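Local coordinates for pseudouridine synthase (Pyrococcus abyssi, PDB 2AUS), which probably isomerises uridine to pseudouridine in RNA, as the archaeal Cbf5 member of the TruB family of pseudouridine synthases, at residues V168-G173 against S182-I187; R126-E131 against L189-G194. One frame throughout, in Å; residues are numbered along the deposited sequence.

From the N terminus the chain passes through earlier helices and strands, among them 108-116 of the six-stranded sheet, before helix 122-131, whose later part (126-131) waits for its partner in contact 2. It then runs through strands 134-137, 152-164 and 167-174. Contact 1 follows, joining strand residues 168-173 to 182-187 of helix 180-191 across a connection of eight residues. The end of that same helix, with the turn after it (189-194), comes back to 126-131 and closes contact 2, so contact 1 is nested inside the longer loop of contact 2. The centres of the two contacts lie about 10 Å apart. Helix 180-191 is thus tied both to that antiparallel sheet and to helix 122-131, and M129 bridges the two contacts.

Contact 1 (V168-G173 against S182-I187); sequences VLFRVG and SLIHHI
F170 and V172 reach from strand 167-174 to I184 and L183 of helix 180-191, a helix-on-sheet contact within the pseudouridine synthase fold. F170 and V172 alternate with R171, so both turn the same way, onto the sheet face that this helix covers. The F170 torsion (chi1 69°) sets CG between the backbone N and the carbonyl carbon, and the ring points its CZ end at the helix. I184 meets that ring at its edge: CG1 lies in the ring plane, 3.9 Å from F170 CZ. Its CD1, carried on by an extended chain, sits 4.1 Å from F170 CE2, slightly off the plane. The I184 CB does not point straight at the strand; it is the CG1-CD1 arm that closes the distance. Beside this pair, V172 and L183 run past each other in opposite directions and touch through single methyl groups, V172 CG2 and L183 CD2 at 4.1 Å. V172 CG2 lies anti to its backbone N; in L183 it is CG that does so, carrying CD2 beyond it. All four side chains are buried, and no hydrogen bond crosses between the segments. The apolar layer is completed by neighbours: M114 of strand 108-116 touches I184, F132 packs on L183, and I158 and V155 of strand 152-164 touch F170 and V172. R171, between them in the strand, takes no part here and forms a salt bridge with E159. M129 of helix 122-131 takes one face of the phenyl ring, its CE standing 3.4 Å almost directly above F170 CG.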
# COMPACT_ATOMS: atom_id res chain seq x y z
N VAL A 168 -26.06 1.02 8.29
CA VAL A 168 -26.24 1.06 9.73
C VAL A 168 -24.89 1.08 10.41
O VAL A 168 -24.10 0.16 10.28
CB VAL A 168 -27.04 -0.18 10.23
CG1 VAL A 168 -27.27 -0.09 11.74
CG2 VAL A 168 -28.36 -0.27 9.49
N LEU A 169 -24.62 2.17 11.12
CA LEU A 169 -23.37 2.34 11.85
C LEU A 169 -23.68 2.03 13.31
O LEU A 169 -24.50 2.71 13.94
CB LEU A 169 -22.87 3.78 11.71
CG LEU A 169 -21.62 4.17 12.50
CD1 LEU A 169 -20.40 3.43 11.97
CD2 LEU A 169 -21.41 5.68 12.41
N PHE A 170 -23.04 1.00 13.86
CA PHE A 170 -23.32 0.66 15.25
C PHE A 170 -22.09 0.25 16.04
O PHE A 170 -21.08 -0.16 15.48
CB PHE A 170 -24.38 -0.44 15.32
CG PHE A 170 -23.91 -1.78 14.82
CD1 PHE A 170 -23.49 -2.76 15.71
CD2 PHE A 170 -23.93 -2.08 13.46
CE1 PHE A 170 -23.10 -4.03 15.26
CE2 PHE A 170 -23.54 -3.34 13.00
CZ PHE A 170 -23.13 -4.31 13.90
N ARG A 171 -22.20 0.37 17.36
CA ARG A 171 -21.13 0.01 18.27
C ARG A 171 -21.60 -1.25 18.97
O ARG A 171 -22.77 -1.36 19.35
CB ARG A 171 -20.90 1.13 19.28
CG ARG A 171 -20.05 0.74 20.48
CD ARG A 171 -19.80 1.95 21.37
NE ARG A 171 -18.76 2.81 20.81
CZ ARG A 171 -18.87 4.13 20.67
NH1 ARG A 171 -19.97 4.76 21.05
NH2 ARG A 171 -17.86 4.82 20.15
N VAL A 172 -20.70 -2.21 19.14
CA VAL A 172 -21.06 -3.47 19.77
C VAL A 172 -19.99 -3.98 20.72
O VAL A 172 -18.81 -3.98 20.40
CB VAL A 172 -21.34 -4.55 18.69
CG1 VAL A 172 -20.14 -4.72 17.79
CG2 VAL A 172 -21.68 -5.87 19.36
N GLY A 173 -20.43 -4.40 21.90
CA GLY A 173 -19.53 -4.95 22.90
C GLY A 173 -19.77 -6.44 22.82
O GLY A 173 -20.93 -6.88 22.77
N SER A 182 -20.03 -12.49 11.20
CA SER A 182 -21.09 -13.49 11.35
C SER A 182 -22.30 -12.85 12.04
O SER A 182 -23.44 -13.10 11.66
CB SER A 182 -20.59 -14.68 12.18
OG SER A 182 -21.64 -15.58 12.48
N LEU A 183 -22.03 -12.03 13.05
CA LEU A 183 -23.08 -11.34 13.77
C LEU A 183 -23.90 -10.50 12.78
O LEU A 183 -25.13 -10.50 12.81
CB LEU A 183 -22.49 -10.41 14.83
CG LEU A 183 -23.50 -9.48 15.51
CD1 LEU A 183 -24.43 -10.29 16.40
CD2 LEU A 183 -22.77 -8.43 16.34
N ILE A 184 -23.20 -9.79 11.90
CA ILE A 184 -23.88 -8.95 10.92
C ILE A 184 -24.66 -9.82 9.94
O ILE A 184 -25.77 -9.47 9.55
CB ILE A 184 -22.88 -8.04 10.16
CG1 ILE A 184 -22.40 -6.92 11.11
CG2 ILE A 184 -23.53 -7.45 8.91
CD1 ILE A 184 -21.51 -5.88 10.46
N HIS A 185 -24.08 -10.95 9.56
CA HIS A 185 -24.74 -11.86 8.63
C HIS A 185 -26.06 -12.34 9.24
O HIS A 185 -27.09 -12.37 8.56
CB HIS A 185 -23.82 -13.06 8.35
CG HIS A 185 -24.41 -14.06 7.40
ND1 HIS A 185 -24.63 -13.79 6.07
CD2 HIS A 185 -24.81 -15.34 7.60
CE1 HIS A 185 -25.14 -14.86 5.48
NE2 HIS A 185 -25.26 -15.82 6.39
N HIS A 186 -26.04 -12.69 10.52
CA HIS A 186 -27.25 -13.16 11.20
C HIS A 186 -28.29 -12.06 11.34
O HIS A 186 -29.49 -12.34 11.33
CB HIS A 186 -26.90 -13.74 12.57
CG HIS A 186 -26.16 -15.04 12.50
ND1 HIS A 186 -26.03 -15.88 13.59
CD2 HIS A 186 -25.54 -15.65 11.47
CE1 HIS A 186 -25.35 -16.96 13.22
NE2 HIS A 186 -25.05 -16.85 11.94
N ILE A 187 -27.84 -10.82 11.50
CA ILE A 187 -28.74 -9.69 11.62
C ILE A 187 -29.41 -9.49 10.27
O ILE A 187 -30.59 -9.13 10.19
CB ILE A 187 -27.99 -8.40 12.03
CG1 ILE A 187 -27.58 -8.48 13.51
CG2 ILE A 187 -28.85 -7.18 11.76
CD1 ILE A 187 -26.69 -7.34 13.98

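Contact 2 (R126-E131 against L189-G194); sequences RAVMKE and LALGVG
G192 N donates to L189 O at 3.1 Å, closing the final turn of helix 180-191, and the turn so formed presents A190 and L191 to V128 of helix 122-131. G192 leaves the helix with a positive phi (83°), a backbone shape that suits a residue with no side chain. Within 126-131, V128 alone comes within 4.5 Å of 189-194, and it divides its isopropyl group between two partners. CG1, anti to the backbone N, meets the CB methyl of A190 at 3.7 Å. CG2, which lies beside the backbone N, meets L191 CD2 at the same 3.7 Å. The L191 methyl is not confined to that branch: it is also 3.8 Å from V128 CB and 4.0 Å from V128 CG1, so it rests against the whole branched end while the two side chains cross at a slant. L191 achieves this although its CB does not aim at the other helix, since a chi1 of -70° puts CG anti to the carbonyl carbon and the methyl CD2, the one folded back nearer to CA, makes up the difference. The backbones come nearest at V128 and L191, with 7.1 Å between their CA atoms. Both helices also pack on the sheet: L191 on L116 of strand 108-116, M129 on I158 and I160 of strand 152-164. F132 touches A190, and L191 O accepts a weak hydrogen bond from K124 NZ. Between the two segments only methyl and methine carbons meet, with neither hydrogen bond nor salt bridge, so the attraction there is probably van der Waals contact and partial shielding of apolar surface, A190 remaining at the exposed margin; the weak K124 bond adds a polar tie between the helices.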
# COMPACT_ATOMS: atom_id res chain seq x y z
N ARG A 126 -33.90 -1.14 14.35
CA ARG A 126 -33.62 -0.91 15.76
C ARG A 126 -34.15 -2.01 16.68
O ARG A 126 -33.51 -2.36 17.67
CB ARG A 126 -34.17 0.44 16.22
CG ARG A 126 -33.29 1.62 15.84
CD ARG A 126 -33.49 2.77 16.82
NE ARG A 126 -32.42 3.76 16.72
CZ ARG A 126 -32.23 4.55 15.68
NH1 ARG A 126 -33.05 4.48 14.64
NH2 ARG A 126 -31.22 5.42 15.67
N ALA A 127 -35.32 -2.54 16.35
CA ALA A 127 -35.93 -3.59 17.17
C ALA A 127 -35.18 -4.90 17.04
O ALA A 127 -34.92 -5.58 18.04
CB ALA A 127 -37.39 -3.78 16.77
N VAL A 128 -34.82 -5.27 15.81
CA VAL A 128 -34.11 -6.51 15.55
C VAL A 128 -32.69 -6.51 16.11
O VAL A 128 -32.21 -7.53 16.62
CB VAL A 128 -34.03 -6.80 14.05
CG1 VAL A 128 -33.16 -8.01 13.79
CG2 VAL A 128 -35.43 -7.04 13.51
N MET A 129 -32.02 -5.37 16.03
CA MET A 129 -30.66 -5.28 16.54
C MET A 129 -30.67 -5.15 18.05
O MET A 129 -29.62 -5.15 18.69
CB MET A 129 -29.92 -4.10 15.90
CG MET A 129 -29.54 -4.36 14.46
SD MET A 129 -28.63 -2.99 13.74
CE MET A 129 -27.05 -3.15 14.59
N LYS A 130 -31.87 -5.04 18.61
CA LYS A 130 -32.01 -4.93 20.05
C LYS A 130 -32.13 -6.35 20.60
O LYS A 130 -31.72 -6.62 21.72
CB LYS A 130 -33.26 -4.12 20.40
CG LYS A 130 -33.39 -3.76 21.87
CD LYS A 130 -32.25 -2.86 22.32
CE LYS A 130 -32.37 -2.49 23.79
NZ LYS A 130 -31.23 -1.64 24.24
N GLU A 131 -32.66 -7.25 19.78
CA GLU A 131 -32.84 -8.63 20.18
C GLU A 131 -31.57 -9.46 20.03
O GLU A 131 -31.50 -10.59 20.52
CB GLU A 131 -33.96 -9.28 19.35
CG GLU A 131 -33.54 -9.63 17.93
CD GLU A 131 -34.66 -10.22 17.10
OE1 GLU A 131 -35.69 -9.54 16.92
OE2 GLU A 131 -34.51 -11.37 16.62
N LEU A 189 -30.03 -11.84 8.14
CA LEU A 189 -30.97 -12.95 7.97
C LEU A 189 -32.25 -12.65 8.72
O LEU A 189 -33.35 -12.92 8.24
CB LEU A 189 -30.37 -14.26 8.48
CG LEU A 189 -29.31 -14.93 7.59
CD1 LEU A 189 -28.78 -16.18 8.29
CD2 LEU A 189 -29.92 -15.29 6.24
N ALA A 190 -32.11 -12.08 9.91
CA ALA A 190 -33.25 -11.74 10.75
C ALA A 190 -34.10 -10.65 10.10
O ALA A 190 -35.32 -10.64 10.23
CB ALA A 190 -32.77 -11.28 12.12
N LEU A 191 -33.44 -9.72 9.40
CA LEU A 191 -34.15 -8.63 8.73
C LEU A 191 -34.79 -9.13 7.44
O LEU A 191 -35.62 -8.44 6.85
CB LEU A 191 -33.18 -7.49 8.41
CG LEU A 191 -32.68 -6.71 9.62
CD1 LEU A 191 -31.67 -5.67 9.17
CD2 LEU A 191 -33.85 -6.04 10.32
N GLY A 192 -34.38 -10.32 7.01
CA GLY A 192 -34.93 -10.91 5.80
C GLY A 192 -34.30 -10.44 4.50
O GLY A 192 -34.44 -11.10 3.48
N VAL A 193 -33.59 -9.31 4.54
CA VAL A 193 -32.97 -8.76 3.34
C VAL A 193 -31.50 -9.13 3.16
O VAL A 193 -30.96 -9.04 2.05
CB VAL A 193 -33.08 -7.23 3.32
CG1 VAL A 193 -34.54 -6.83 3.46
CG2 VAL A 193 -32.25 -6.63 4.45
N GLY A 194 -30.85 -9.54 4.24
CA GLY A 194 -29.44 -9.89 4.15
C GLY A 194 -28.60 -8.65 4.41
O GLY A 194 -29.01 -7.53 4.12